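Local coordinates for exosome complex component Rrp41 (Archaeoglobus fulgidus, PDB 3M7N), which probably serves as the catalytic subunit of the archaeal exosome, degrading RNA in the 3'->5' direction and also able to synthesize heteromeric RNA tails, at residues Q68-Y77 against F109-R120; M187-I198 against A218-L227. The protein carries 1 engineered substitution. One frame throughout, in Å; residues are numbered along the deposited sequence.

Interaction 1: Q68-Y77 against F109-R120; sequences QDPSKAIIRY and FEAVIMKELFPR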
loop_
_atom_site.group_PDB
_atom_site.type_symbol
_atom_site.label_atom_id
_atom_site.label_comp_id
_atom_site.label_asym_id
_atom_site.label_seq_id
_atom_site.Cartn_x
_atom_site.Cartn_y
_atom_site.Cartn_z
ATOM N N GLN E 68 -6.469 -14.953 -3.464
ATOM C CA GLN E 68 -7.232 -16.189 -3.596
ATOM C C GLN E 68 -6.400 -17.365 -4.149
ATOM O O GLN E 68 -5.606 -17.194 -5.070
ATOM C CB GLN E 68 -8.462 -15.937 -4.471
ATOM C CG GLN E 68 -8.583 -16.884 -5.642
ATOM C CD GLN E 68 -9.742 -16.537 -6.558
ATOM O OE1 GLN E 68 -10.512 -15.617 -6.282
ATOM N NE2 GLN E 68 -9.875 -17.284 -7.654
ATOM N N ASP E 69 -6.583 -18.552 -3.570
ATOM C CA ASP E 69 -5.888 -19.767 -4.012
ATOM C C ASP E 69 -6.871 -20.716 -4.689
ATOM O O ASP E 69 -7.913 -21.057 -4.131
ATOM C CB ASP E 69 -5.204 -20.462 -2.831
ATOM C CG ASP E 69 -4.513 -21.769 -3.221
ATOM O OD1 ASP E 69 -5.111 -22.613 -3.928
ATOM O OD2 ASP E 69 -3.359 -21.964 -2.787
ATOM N N PRO E 70 -6.534 -21.157 -5.904
ATOM C CA PRO E 70 -7.522 -21.868 -6.717
ATOM C C PRO E 70 -7.902 -23.204 -6.094
ATOM O O PRO E 70 -9.078 -23.542 -6.044
ATOM C CB PRO E 70 -6.782 -22.087 -8.042
ATOM C CG PRO E 70 -5.313 -22.133 -7.634
ATOM C CD PRO E 70 -5.201 -21.115 -6.537
ATOM N N SER E 71 -6.911 -23.941 -5.608
ATOM C CA SER E 71 -7.120 -25.313 -5.173
ATOM C C SER E 71 -7.587 -25.448 -3.726
ATOM O O SER E 71 -8.078 -26.507 -3.336
ATOM C CB SER E 71 -5.833 -26.119 -5.365
ATOM O OG SER E 71 -4.830 -25.656 -4.481
ATOM N N LYS E 72 -7.433 -24.391 -2.933
ATOM C CA LYS E 72 -7.720 -24.486 -1.502
ATOM C C LYS E 72 -7.933 -23.121 -0.855
ATOM O O LYS E 72 -7.553 -22.099 -1.410
ATOM C CB LYS E 72 -6.573 -25.199 -0.777
ATOM C CG LYS E 72 -5.297 -24.361 -0.684
ATOM C CD LYS E 72 -4.236 -25.001 0.211
ATOM C CE LYS E 72 -3.086 -25.574 -0.592
ATOM N NZ LYS E 72 -2.226 -24.515 -1.196
ATOM N N ALA E 73 -8.516 -23.121 0.342
ATOM C CA ALA E 73 -8.727 -21.890 1.103
ATOM C C ALA E 73 -7.417 -21.361 1.656
ATOM O O ALA E 73 -6.462 -22.111 1.814
ATOM C CB ALA E 73 -9.702 -22.137 2.233
ATOM N N ILE E 74 -7.371 -20.068 1.955
ATOM C CA ILE E 74 -6.225 -19.535 2.659
ATOM C C ILE E 74 -6.649 -19.263 4.072
ATOM O O ILE E 74 -7.827 -19.045 4.331
ATOM C CB ILE E 74 -5.704 -18.227 2.058
ATOM C CG1 ILE E 74 -6.829 -17.193 2.007
ATOM C CG2 ILE E 74 -5.114 -18.481 0.681
ATOM C CD1 ILE E 74 -6.373 -15.826 1.559
ATOM N N ILE E 75 -5.677 -19.278 4.980
ATOM C CA ILE E 75 -5.931 -19.020 6.385
ATOM C C ILE E 75 -5.191 -17.774 6.823
ATOM O O ILE E 75 -4.029 -17.588 6.496
ATOM C CB ILE E 75 -5.435 -20.178 7.282
ATOM C CG1 ILE E 75 -5.970 -21.518 6.783
ATOM C CG2 ILE E 75 -5.811 -19.911 8.729
ATOM C CD1 ILE E 75 -7.454 -21.605 6.810
ATOM N N ARG E 76 -5.863 -16.925 7.583
ATOM C CA ARG E 76 -5.195 -15.765 8.125
ATOM C C ARG E 76 -5.435 -15.760 9.617
ATOM O O ARG E 76 -6.482 -16.188 10.094
ATOM C CB ARG E 76 -5.680 -14.487 7.428
ATOM C CG ARG E 76 -5.513 -14.598 5.903
ATOM C CD ARG E 76 -5.764 -13.318 5.176
ATOM N NE ARG E 76 -7.130 -13.271 4.675
ATOM C CZ ARG E 76 -7.645 -12.238 4.026
ATOM N NH1 ARG E 76 -8.900 -12.289 3.607
ATOM N NH2 ARG E 76 -6.902 -11.159 3.797
ATOM N N TYR E 77 -4.438 -15.326 10.360
ATOM C CA TYR E 77 -4.555 -15.351 11.785
ATOM C C TYR E 77 -3.844 -14.112 12.207
ATOM O O TYR E 77 -2.721 -13.865 11.798
ATOM C CB TYR E 77 -3.878 -16.611 12.351
ATOM C CG TYR E 77 -3.943 -16.786 13.847
ATOM C CD1 TYR E 77 -4.706 -17.808 14.417
ATOM C CD2 TYR E 77 -3.225 -15.959 14.693
ATOM C CE1 TYR E 77 -4.767 -17.988 15.794
ATOM C CE2 TYR E 77 -3.274 -16.130 16.058
ATOM C CZ TYR E 77 -4.044 -17.159 16.606
ATOM O OH TYR E 77 -4.082 -17.339 17.976
ATOM N N PHE E 109 -2.702 -23.818 12.392
ATOM C CA PHE E 109 -4.032 -24.167 11.901
ATOM C C PHE E 109 -4.034 -24.642 10.458
ATOM O O PHE E 109 -4.918 -25.413 10.055
ATOM C CB PHE E 109 -5.020 -23.028 12.148
ATOM C CG PHE E 109 -5.390 -22.869 13.597
ATOM C CD1 PHE E 109 -4.830 -21.865 14.365
ATOM C CD2 PHE E 109 -6.270 -23.768 14.207
ATOM C CE1 PHE E 109 -5.165 -21.734 15.720
ATOM C CE2 PHE E 109 -6.607 -23.637 15.533
ATOM C CZ PHE E 109 -6.055 -22.620 16.295
ATOM N N GLU E 110 -3.044 -24.193 9.679
ATOM C CA GLU E 110 -2.962 -24.604 8.276
ATOM C C GLU E 110 -2.793 -26.099 8.260
ATOM O O GLU E 110 -3.256 -26.789 7.360
ATOM C CB GLU E 110 -1.785 -23.938 7.557
ATOM C CG GLU E 110 -1.968 -22.444 7.358
ATOM C CD GLU E 110 -0.871 -21.816 6.515
ATOM O OE1 GLU E 110 0.336 -21.971 6.839
ATOM O OE2 GLU E 110 -1.225 -21.152 5.524
ATOM N N ALA E 111 -2.135 -26.584 9.302
ATOM C CA ALA E 111 -1.857 -28.007 9.478
ATOM C C ALA E 111 -3.103 -28.850 9.804
ATOM O O ALA E 111 -3.026 -30.074 9.861
ATOM C CB ALA E 111 -0.790 -28.180 10.579
ATOM N N VAL E 112 -4.250 -28.203 9.999
ATOM C CA VAL E 112 -5.388 -28.882 10.592
ATOM C C VAL E 112 -6.765 -28.575 9.969
ATOM O O VAL E 112 -7.626 -29.448 9.889
ATOM C CB VAL E 112 -5.386 -28.626 12.108
ATOM C CG1 VAL E 112 -6.771 -28.702 12.674
ATOM C CG2 VAL E 112 -4.454 -29.621 12.795
ATOM N N ILE E 113 -6.975 -27.339 9.543
ATOM C CA ILE E 113 -8.203 -26.985 8.841
ATOM C C ILE E 113 -8.245 -27.692 7.495
ATOM O O ILE E 113 -7.252 -27.725 6.778
ATOM C CB ILE E 113 -8.308 -25.448 8.628
ATOM C CG1 ILE E 113 -8.601 -24.752 9.961
ATOM C CG2 ILE E 113 -9.357 -25.123 7.582
ATOM C CD1 ILE E 113 -8.253 -23.267 9.998
ATOM N N MET E 114 -9.383 -28.287 7.158
ATOM C CA MET E 114 -9.539 -28.900 5.839
ATOM C C MET E 114 -9.781 -27.820 4.772
ATOM O O MET E 114 -10.898 -27.622 4.295
ATOM C CB MET E 114 -10.658 -29.947 5.847
ATOM C CG MET E 114 -10.442 -31.063 6.862
ATOM S SD MET E 114 -11.802 -32.246 6.885
ATOM C CE MET E 114 -11.673 -32.956 5.240
ATOM N N LYS E 115 -8.720 -27.118 4.400
ATOM C CA LYS E 115 -8.868 -25.980 3.504
ATOM C C LYS E 115 -9.239 -26.369 2.065
ATOM O O LYS E 115 -9.865 -25.585 1.349
ATOM C CB LYS E 115 -7.643 -25.071 3.566
ATOM C CG LYS E 115 -6.325 -25.804 3.587
ATOM C CD LYS E 115 -5.343 -25.053 4.443
ATOM C CE LYS E 115 -3.908 -25.413 4.097
ATOM N NZ LYS E 115 -3.010 -24.385 4.719
ATOM N N GLU E 116 -8.897 -27.584 1.657
ATOM C CA GLU E 116 -9.282 -28.061 0.325
ATOM C C GLU E 116 -10.785 -27.973 0.049
ATOM O O GLU E 116 -11.225 -28.037 -1.099
ATOM C CB GLU E 116 -8.824 -29.503 0.109
ATOM C CG GLU E 116 -7.325 -29.659 -0.045
ATOM C CD GLU E 116 -6.583 -29.450 1.260
ATOM O OE1 GLU E 116 -5.451 -28.903 1.212
ATOM O OE2 GLU E 116 -7.139 -29.829 2.327
ATOM N N LEU E 117 -11.573 -27.844 1.104
ATOM C CA LEU E 117 -13.022 -27.839 0.959
ATOM C C LEU E 117 -13.536 -26.497 0.485
ATOM O O LEU E 117 -14.658 -26.394 0.007
ATOM C CB LEU E 117 -13.680 -28.186 2.286
ATOM C CG LEU E 117 -13.529 -29.653 2.669
ATOM C CD1 LEU E 117 -14.037 -29.872 4.078
ATOM C CD2 LEU E 117 -14.279 -30.524 1.672
ATOM N N PHE E 118 -12.719 -25.465 0.634
ATOM C CA PHE E 118 -13.172 -24.124 0.308
ATOM C C PHE E 118 -12.191 -23.392 -0.607
ATOM O O PHE E 118 -11.596 -22.387 -0.220
ATOM C CB PHE E 118 -13.448 -23.328 1.587
ATOM C CG PHE E 118 -14.302 -24.061 2.569
ATOM C CD1 PHE E 118 -13.763 -24.555 3.742
ATOM C CD2 PHE E 118 -15.640 -24.297 2.300
ATOM C CE1 PHE E 118 -14.547 -25.252 4.641
ATOM C CE2 PHE E 118 -16.426 -24.993 3.197
ATOM C CZ PHE E 118 -15.875 -25.466 4.371
ATOM N N PRO E 119 -12.029 -23.901 -1.835
ATOM C CA PRO E 119 -11.181 -23.239 -2.829
ATOM C C PRO E 119 -11.574 -21.778 -2.963
ATOM O O PRO E 119 -12.744 -21.415 -2.750
ATOM C CB PRO E 119 -11.518 -23.972 -4.126
ATOM C CG PRO E 119 -12.047 -25.288 -3.701
ATOM C CD PRO E 119 -12.724 -25.079 -2.385
ATOM N N ARG E 120 -10.590 -20.950 -3.294
ATOM C CA ARG E 120 -10.833 -19.539 -3.567
ATOM C C ARG E 120 -11.590 -18.884 -2.434
ATOM O O ARG E 120 -12.352 -17.952 -2.667
ATOM C CB ARG E 120 -11.629 -19.359 -4.867
ATOM C CG ARG E 120 -11.084 -20.133 -6.059
ATOM C CD ARG E 120 -12.003 -20.005 -7.271
ATOM N NE ARG E 120 -13.397 -20.302 -6.935
ATOM C CZ ARG E 120 -13.954 -21.511 -7.020
ATOM N NH1 ARG E 120 -15.230 -21.686 -6.689
ATOM N NH2 ARG E 120 -13.238 -22.550 -7.434
HETATM O O HOH W 1 -10.159 -28.332 -3.474
#
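A73 and K115 join the entry of strand 74-81 to the loop following helix 96-110, in a contact hydrogen-bonded at its loop end and apolar along the strand. A73 N donates to K115 O (3.0 Å, N-H...O 166°) from above the carbonyl plane; F118 N reaches that oxygen from the opposite face, so one carbonyl both closes the 3-10 turn 115-117 and holds the strand entry. Further back R120 N bonds to D69 O (2.8 Å), and one water donates to both S71 O and E116 O. D69 shapes its own loop in an Asx motif: OD1 takes S71 OG on its syn lone pair and K72 N from above the carboxylate plane, while OD2 forms a salt bridge with K72 NZ. K72 and K115 run side by side, CD of the first 3.9 Å from CE of the second, with their NZ atoms 6.0 Å apart. With CG1 beside its backbone N (chi1 -51°), I75 meets I113 tip to tip, CD1 to CD1 3.7 Å. The Y77 and F109 rings approach obliquely, CE1 to CE1 3.8 Å. Both rings also pack on helix 136-150, and I74 and R76 pair strand 74-81 with the parallel strand 122-129.

Interaction 2: M187-I198 against A218-L227; sequences MPFAFLIRNGKI and AIELAKKGAL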
loop_
_atom_site.group_PDB
_atom_site.type_symbol
_atom_site.label_atom_id
_atom_site.label_comp_id
_atom_site.label_asym_id
_atom_site.label_seq_id
_atom_site.Cartn_x
_atom_site.Cartn_y
_atom_site.Cartn_z
ATOM N N MET E 187 8.780 -22.349 26.834
ATOM C CA MET E 187 8.597 -23.225 25.691
ATOM C C MET E 187 7.129 -23.546 25.391
ATOM O O MET E 187 6.588 -24.560 25.843
ATOM C CB MET E 187 9.407 -24.495 25.901
ATOM C CG MET E 187 9.412 -25.441 24.717
ATOM S SD MET E 187 10.489 -26.851 25.035
ATOM C CE MET E 187 10.194 -27.812 23.553
ATOM N N PRO E 188 6.481 -22.668 24.609
ATOM C CA PRO E 188 5.094 -22.883 24.185
ATOM C C PRO E 188 4.964 -24.072 23.241
ATOM O O PRO E 188 5.819 -24.251 22.385
ATOM C CB PRO E 188 4.741 -21.575 23.450
ATOM C CG PRO E 188 6.052 -20.910 23.154
ATOM C CD PRO E 188 6.962 -21.319 24.272
ATOM N N PHE E 189 3.912 -24.874 23.417
ATOM C CA PHE E 189 3.567 -25.960 22.493
ATOM C C PHE E 189 2.124 -25.789 22.063
ATOM O O PHE E 189 1.342 -25.116 22.734
ATOM C CB PHE E 189 3.610 -27.345 23.176
ATOM C CG PHE E 189 4.931 -27.714 23.761
ATOM C CD1 PHE E 189 5.333 -27.200 24.987
ATOM C CD2 PHE E 189 5.759 -28.618 23.110
ATOM C CE1 PHE E 189 6.543 -27.567 25.532
ATOM C CE2 PHE E 189 6.977 -28.985 23.658
ATOM C CZ PHE E 189 7.363 -28.461 24.871
ATOM N N ALA E 190 1.759 -26.446 20.971
ATOM C CA ALA E 190 0.356 -26.719 20.698
ATOM C C ALA E 190 0.325 -28.055 19.997
ATOM O O ALA E 190 1.231 -28.375 19.226
ATOM C CB ALA E 190 -0.262 -25.649 19.838
ATOM N N PHE E 191 -0.716 -28.835 20.269
ATOM C CA PHE E 191 -0.814 -30.177 19.729
ATOM C C PHE E 191 -2.121 -30.338 18.980
ATOM O O PHE E 191 -3.104 -29.655 19.269
ATOM C CB PHE E 191 -0.780 -31.233 20.856
ATOM C CG PHE E 191 0.380 -31.094 21.805
ATOM C CD1 PHE E 191 0.237 -30.394 22.991
ATOM C CD2 PHE E 191 1.607 -31.684 21.525
ATOM C CE1 PHE E 191 1.302 -30.264 23.875
ATOM C CE2 PHE E 191 2.668 -31.566 22.405
ATOM C CZ PHE E 191 2.519 -30.864 23.585
ATOM N N LEU E 192 -2.121 -31.255 18.026
ATOM C CA LEU E 192 -3.349 -31.796 17.488
ATOM C C LEU E 192 -3.852 -32.913 18.422
ATOM O O LEU E 192 -3.120 -33.875 18.682
ATOM C CB LEU E 192 -3.090 -32.376 16.098
ATOM C CG LEU E 192 -4.291 -33.114 15.520
ATOM C CD1 LEU E 192 -5.409 -32.120 15.166
ATOM C CD2 LEU E 192 -3.883 -33.952 14.314
ATOM N N ILE E 193 -5.072 -32.759 18.948
ATOM C CA ILE E 193 -5.767 -33.830 19.652
ATOM C C ILE E 193 -6.700 -34.551 18.686
ATOM O O ILE E 193 -7.539 -33.922 18.035
ATOM C CB ILE E 193 -6.658 -33.320 20.798
ATOM C CG1 ILE E 193 -5.965 -32.225 21.604
ATOM C CG2 ILE E 193 -7.075 -34.479 21.700
ATOM C CD1 ILE E 193 -4.759 -32.689 22.373
ATOM N N ARG E 194 -6.560 -35.867 18.599
ATOM C CA ARG E 194 -7.392 -36.681 17.725
ATOM C C ARG E 194 -7.675 -37.968 18.476
ATOM O O ARG E 194 -6.798 -38.499 19.154
ATOM C CB ARG E 194 -6.668 -36.993 16.416
ATOM C CG ARG E 194 -7.548 -36.922 15.189
ATOM C CD ARG E 194 -7.277 -38.050 14.234
ATOM N NE ARG E 194 -5.957 -37.998 13.619
ATOM C CZ ARG E 194 -5.723 -37.595 12.369
ATOM N NH1 ARG E 194 -4.487 -37.588 11.886
ATOM N NH2 ARG E 194 -6.722 -37.196 11.597
ATOM N N ASN E 195 -8.902 -38.462 18.379
ATOM C CA ASN E 195 -9.279 -39.654 19.115
ATOM C C ASN E 195 -9.001 -39.457 20.614
ATOM O O ASN E 195 -8.487 -40.350 21.292
ATOM C CB ASN E 195 -8.510 -40.857 18.551
ATOM C CG ASN E 195 -8.781 -42.141 19.308
ATOM O OD1 ASN E 195 -9.928 -42.473 19.622
ATOM N ND2 ASN E 195 -7.720 -42.875 19.603
ATOM N N GLY E 196 -9.320 -38.269 21.118
ATOM C CA GLY E 196 -9.148 -37.968 22.531
ATOM C C GLY E 196 -7.724 -37.845 23.045
ATOM O O GLY E 196 -7.514 -37.760 24.256
ATOM N N LYS E 197 -6.735 -37.826 22.153
ATOM C CA LYS E 197 -5.343 -37.788 22.611
ATOM C C LYS E 197 -4.349 -36.985 21.741
ATOM O O LYS E 197 -4.629 -36.613 20.591
ATOM C CB LYS E 197 -4.835 -39.211 22.808
ATOM C CG LYS E 197 -4.736 -39.997 21.515
ATOM C CD LYS E 197 -4.672 -41.494 21.807
ATOM C CE LYS E 197 -4.554 -42.308 20.522
ATOM N NZ LYS E 197 -4.664 -43.779 20.773
ATOM N N ILE E 198 -3.176 -36.727 22.313
ATOM C CA ILE E 198 -2.130 -35.980 21.630
ATOM C C ILE E 198 -1.656 -36.759 20.420
ATOM O O ILE E 198 -1.135 -37.847 20.559
ATOM C CB ILE E 198 -0.944 -35.758 22.554
ATOM C CG1 ILE E 198 -1.407 -35.168 23.883
ATOM C CG2 ILE E 198 0.081 -34.863 21.898
ATOM C CD1 ILE E 198 -1.806 -33.718 23.803
ATOM N N ALA E 218 9.980 -31.729 29.291
ATOM C CA ALA E 218 9.054 -30.615 29.064
ATOM C C ALA E 218 7.921 -31.046 28.136
ATOM O O ALA E 218 6.753 -30.728 28.383
ATOM C CB ALA E 218 9.785 -29.404 28.497
ATOM N N ILE E 219 8.264 -31.791 27.090
ATOM C CA ILE E 219 7.252 -32.330 26.192
ATOM C C ILE E 219 6.250 -33.199 26.947
ATOM O O ILE E 219 5.045 -33.117 26.701
ATOM C CB ILE E 219 7.851 -33.168 25.051
ATOM C CG1 ILE E 219 8.814 -32.344 24.214
ATOM C CG2 ILE E 219 6.747 -33.678 24.128
ATOM C CD1 ILE E 219 9.286 -33.089 22.980
ATOM N N GLU E 220 6.738 -34.037 27.860
ATOM C CA GLU E 220 5.820 -34.881 28.629
ATOM C C GLU E 220 4.890 -34.031 29.484
ATOM O O GLU E 220 3.686 -34.265 29.507
ATOM C CB GLU E 220 6.563 -35.918 29.497
ATOM C CG GLU E 220 7.305 -36.967 28.679
ATOM C CD GLU E 220 6.408 -37.642 27.667
ATOM O OE1 GLU E 220 6.718 -37.589 26.442
ATOM O OE2 GLU E 220 5.382 -38.222 28.102
ATOM N N LEU E 221 5.454 -33.045 30.173
ATOM C CA LEU E 221 4.679 -32.158 31.026
ATOM C C LEU E 221 3.600 -31.448 30.220
ATOM O O LEU E 221 2.428 -31.425 30.604
ATOM C CB LEU E 221 5.588 -31.112 31.634
ATOM C CG LEU E 221 5.533 -30.876 33.132
ATOM C CD1 LEU E 221 5.980 -29.459 33.402
ATOM C CD2 LEU E 221 4.140 -31.132 33.693
ATOM N N ALA E 222 3.997 -30.879 29.086
ATOM C CA ALA E 222 3.061 -30.116 28.268
ATOM C C ALA E 222 1.910 -30.981 27.757
ATOM O O ALA E 222 0.758 -30.551 27.784
ATOM C CB ALA E 222 3.784 -29.429 27.107
ATOM N N LYS E 223 2.209 -32.187 27.283
ATOM C CA LYS E 223 1.140 -33.083 26.828
ATOM C C LYS E 223 0.082 -33.310 27.923
ATOM O O LYS E 223 -1.131 -33.228 27.692
ATOM C CB LYS E 223 1.719 -34.406 26.355
ATOM C CG LYS E 223 2.570 -34.271 25.118
ATOM C CD LYS E 223 2.885 -35.645 24.548
ATOM C CE LYS E 223 3.823 -36.399 25.482
ATOM N NZ LYS E 223 4.065 -37.791 25.035
ATOM N N LYS E 224 0.561 -33.559 29.131
ATOM C CA LYS E 224 -0.329 -33.725 30.269
ATOM C C LYS E 224 -1.249 -32.503 30.444
ATOM O O LYS E 224 -2.472 -32.625 30.421
ATOM C CB LYS E 224 0.484 -33.997 31.540
ATOM C CG LYS E 224 -0.333 -33.965 32.806
ATOM C CD LYS E 224 0.473 -34.471 33.992
ATOM C CE LYS E 224 -0.301 -34.341 35.309
ATOM N NZ LYS E 224 0.659 -34.386 36.463
ATOM N N GLY E 225 -0.659 -31.329 30.628
ATOM C CA GLY E 225 -1.442 -30.113 30.719
ATOM C C GLY E 225 -2.360 -29.942 29.513
ATOM O O GLY E 225 -3.520 -29.559 29.656
ATOM N N ALA E 226 -1.846 -30.239 28.321
ATOM C CA ALA E 226 -2.644 -30.104 27.099
ATOM C C ALA E 226 -3.919 -30.939 27.167
ATOM O O ALA E 226 -4.992 -30.475 26.773
ATOM C CB ALA E 226 -1.822 -30.450 25.848
ATOM N N LEU E 227 -3.810 -32.166 27.670
ATOM C CA LEU E 227 -4.995 -33.011 27.824
ATOM C C LEU E 227 -5.994 -32.427 28.813
ATOM O O LEU E 227 -7.194 -32.572 28.629
ATOM C CB LEU E 227 -4.628 -34.441 28.207
ATOM C CG LEU E 227 -4.159 -35.226 26.985
ATOM C CD1 LEU E 227 -3.514 -36.548 27.385
ATOM C CD2 LEU E 227 -5.302 -35.427 25.985
#
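K223, which lays its aliphatic chain against F191 and I198, ends in a salt bridge on its own helix: NZ donates to E220 OE1 at 3.0 Å, on the syn side of the carboxylate but somewhat out of its plane, with a second, weak bond to OE2. The bend at chi3 (-69°) turns the ammonium off the strand, and NZ also makes a long, weak ion pair with E235 of the exonuclease 2 subunit. Apart from these charges, the long helix 212-248 packs on the hairpin of strands 185-194 and 197-207, the axes of 187-194 and 218-227 coming within 9.3 Å at a crossing angle of -57°. A218, A222 and A226, one turn apart, face the sheet. A222 CB lies over one face of the F189 ring, 3.9 Å from its centroid and 29° off the normal, a CH-pi contact; I219 crosses the same side chain at about a right angle. F191 is turned so that its CD1 comes to 3.5 Å from A226 CB, while its CZ meets K223 CG at 3.7 Å. I198 spreads its branches: CG2 touches K223 CD at 3.9 Å, CD1 goes to A226 CB and CG1 to L227. At the type I' turn 194-197 that closes the hairpin, L227 CD2 rests 3.7 Å from G196 O. No hydrogen bond crosses the interface; F189 and A190 bond their backbones to neighbouring strands. Helix and sheet are thus held by apolar contact, alanines against phenylalanine rings and I198 against K223 and L227 carbons, the charged end of K223 being led away to E220.

The two contacts follow one another along the chain, in separate family domains, with centres about 24 Å apart. Both are partly buried. Interaction 1 joins loops to a strand at the edge of the mixed sheet within this chain; buried at A73, I75, Y77 and F109, it opens toward exposed R120 and mixes backbone bonds, a water and charged side chains with a small apolar end. Interaction 2, nearer the chain centre, seats a helix on the antiparallel sheet almost wholly through apolar groups, buried along M187-F191 and exposed at the turn. They share no helix or strand, yet V112 CG2 packs on L192 CD1 at 3.6 Å, and both residues also touch L232 of the exonuclease 2 subunit.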